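Thiamine diphosphokinase (Bacteroides thetaiotaomicron, PDB 2OMK) probably transfers a pyrophosphate group from ATP to thiamine, yielding the cofactor thiamine diphosphate. Local coordinates at residues K91-S94 / S95-L98. The protein carries 1 engineered substitution. Numbering follows the deposited sequence. Where two conformers were deposited one is given.
Sequences KRFS and SIIL
The side chains of Phe93 and Ile96 run alongside each other in a common direction, three residues apart, where the chain leaves helix 87-93 through a 3-10 turn and enters strand 97-98. They illustrate how a short connection can carry its own small apolar patch. The Ile96 methyl CD1 approaches the CD2 side of the Phe93 ring obliquely, 3.6 Å from Phe93 CD2, while Ile96 CG1 rests alongside Phe93 CB at 3.8 Å. With chi1 at 62°, Ile96 CG1 sits between its own backbone N and carbonyl carbon, and this setting lays the longer branch against Phe93 CB and CD2.

Backbone bonds help set the spacing. Ile96 N donates to Phe93 O over 3.1 Å, nearly straight at 160°, although the donor stands above the carbonyl plane, 50° out of it. One residue on, Ile97 N reaches Ser94 O at 3.4 Å in a weak bond. On the same turn, Ile97 CG1 comes within 3.5 Å of Phe93 O and Ile96 CG1 lies 3.2 Å from it, so aliphatic carbon from both isoleucines packs beside this carbonyl. The Ile97 methyl CD1 lies 3.8 Å from Ser94 CA.

This turn forms the return half of a beta-alpha-beta unit, bringing the chain from the helix to an edge strand parallel to strand 77-79. Phe93, Ile96 and Ile97 all touch Ile78, and Ile69 of helix 65-70 also meets Phe93. Replacing Ile96 with an alanine would probably open a gap beside Phe93 CD2 and leave the ring less restrained on that flank.

The chemistry combines two elements: successive i-to-i+3 backbone bonds, the first firmer than the second, set the path of the turn; apolar contacts, together with backbone hydrogen bonds from Ile96 and Leu98 to Ile78, join it to the neighbouring strand.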
ATOM      1  N   LYS A  91     -25.599  -2.477  19.956  1.00 19.69           N
ATOM      2  CA  LYS A  91     -26.946  -2.806  20.416  1.00 20.16           C
ATOM      3  C   LYS A  91     -27.931  -2.944  19.250  1.00 20.18           C
ATOM      4  O   LYS A  91     -28.723  -3.888  19.203  1.00 20.01           O
ATOM      5  CB  LYS A  91     -27.440  -1.753  21.411  1.00 20.63           C
ATOM      6  CG  LYS A  91     -28.714  -2.171  22.128  1.00 21.37           C
ATOM      7  CD  LYS A  91     -29.229  -1.093  23.055  1.00 22.31           C
ATOM      8  CE  LYS A  91     -30.575  -1.510  23.622  1.00 23.42           C
ATOM      9  NZ  LYS A  91     -31.223  -0.407  24.388  1.00 24.12           N
ATOM     10  N   ARG A  92     -27.867  -2.009  18.306  1.00 19.53           N
ATOM     11  CA  ARG A  92     -28.708  -2.058  17.108  1.00 20.19           C
ATOM     12  C   ARG A  92     -28.445  -3.284  16.227  1.00 18.48           C
ATOM     13  O   ARG A  92     -29.364  -3.786  15.576  1.00 18.45           O
ATOM     14  CB  ARG A  92     -28.538  -0.779  16.280  1.00 20.42           C
ATOM     15  CG  ARG A  92     -29.365   0.413  16.760  1.00 22.64           C
ATOM     16  CD  ARG A  92     -29.020   1.696  16.006  1.00 23.31           C
ATOM     17  NE  ARG A  92     -29.269   1.595  14.571  1.00 28.29           N
ATOM     18  CZ  ARG A  92     -28.887   2.498  13.669  1.00 28.59           C
ATOM     19  NH1 ARG A  92     -28.225   3.588  14.045  1.00 29.41           N
ATOM     20  NH2 ARG A  92     -29.159   2.303  12.384  1.00 27.88           N
ATOM     21  N   PHE A  93     -27.203  -3.768  16.212  1.00 17.47           N
ATOM     22  CA  PHE A  93     -26.808  -4.806  15.247  1.00 16.89           C
ATOM     23  C   PHE A  93     -26.175  -6.067  15.851  1.00 17.51           C
ATOM     24  O   PHE A  93     -25.478  -6.815  15.156  1.00 17.19           O
ATOM     25  CB  PHE A  93     -25.895  -4.197  14.167  1.00 16.54           C
ATOM     26  CG  PHE A  93     -26.585  -3.194  13.293  1.00 14.80           C
ATOM     27  CD1 PHE A  93     -26.381  -1.835  13.482  1.00 15.97           C
ATOM     28  CD2 PHE A  93     -27.448  -3.609  12.286  1.00 15.26           C
ATOM     29  CE1 PHE A  93     -27.029  -0.899  12.674  1.00 14.93           C
ATOM     30  CE2 PHE A  93     -28.096  -2.688  11.475  1.00 16.48           C
ATOM     31  CZ  PHE A  93     -27.883  -1.325  11.669  1.00 16.13           C
ATOM     32  N   SER A  94     -26.448  -6.330  17.129  1.00 17.41           N
ATOM     33  CA  SER A  94     -25.791  -7.436  17.829  1.00 18.14           C
ATOM     34  C   SER A  94     -25.992  -8.779  17.138  1.00 18.71           C
ATOM     35  O   SER A  94     -25.087  -9.621  17.140  1.00 19.38           O
ATOM     36  CB  SER A  94     -26.265  -7.522  19.285  1.00 18.61           C
ATOM     37  OG  SER A  94     -27.629  -7.897  19.341  1.00 19.56           O
ATOM     38  N   SER A  95     -27.165  -8.969  16.537  1.00 18.58           N
ATOM     39  CA  SER A  95     -27.537 -10.258  15.962  1.00 19.20           C
ATOM     40  C   SER A  95     -26.881 -10.558  14.606  1.00 19.22           C
ATOM     41  O   SER A  95     -26.970 -11.684  14.111  1.00 19.01           O
ATOM     42  CB  SER A  95     -29.068 -10.391  15.871  1.00 19.63           C
ATOM     43  OG  SER A  95     -29.631  -9.382  15.046  1.00 21.37           O
ATOM     44  N   ILE A  96     -26.227  -9.561  14.011  1.00 18.50           N
ATOM     45  CA  ILE A  96     -25.522  -9.771  12.735  1.00 17.74           C
ATOM     46  C   ILE A  96     -23.996  -9.706  12.873  1.00 17.91           C
ATOM     47  O   ILE A  96     -23.280  -9.690  11.869  1.00 17.33           O
ATOM     48  CB  ILE A  96     -26.000  -8.809  11.612  1.00 17.36           C
ATOM     49  CG1 ILE A  96     -25.726  -7.341  11.979  1.00 17.27           C
ATOM     50  CG2 ILE A  96     -27.467  -9.071  11.254  1.00 17.42           C
ATOM     51  CD1 ILE A  96     -25.658  -6.395  10.775  1.00 17.16           C
ATOM     52  N   ILE A  97     -23.509  -9.662  14.111  1.00 18.65           N
ATOM     53  CA  ILE A  97     -22.072  -9.723  14.389  1.00 19.84           C
ATOM     54  C   ILE A  97     -21.660 -11.189  14.420  1.00 20.83           C
ATOM     55  O   ILE A  97     -22.128 -11.958  15.273  1.00 20.58           O
ATOM     56  CB  ILE A  97     -21.705  -9.037  15.718  1.00 19.87           C
ATOM     57  CG1 ILE A  97     -22.127  -7.563  15.696  1.00 19.37           C
ATOM     58  CG2 ILE A  97     -20.205  -9.166  16.000  1.00 19.98           C
ATOM     59  CD1 ILE A  97     -22.124  -6.892  17.062  1.00 22.35           C
ATOM     60  N   LEU A  98     -20.724 -11.558  13.549  0.50 20.23           N
ATOM     61  CA  LEU A  98     -20.228 -12.933  13.503  0.50 20.14           C
ATOM     62  C   LEU A  98     -18.715 -13.050  13.737  0.50 20.32           C
ATOM     63  O   LEU A  98     -17.917 -12.350  13.110  0.50 19.40           O
ATOM     64  CB  LEU A  98     -20.613 -13.598  12.174  0.50 19.91           C
ATOM     65  CG  LEU A  98     -22.027 -13.402  11.613  0.50 20.36           C
ATOM     66  CD1 LEU A  98     -22.125 -14.008  10.226  0.50 19.93           C
ATOM     67  CD2 LEU A  98     -23.102 -13.985  12.532  0.50 21.27           C
TER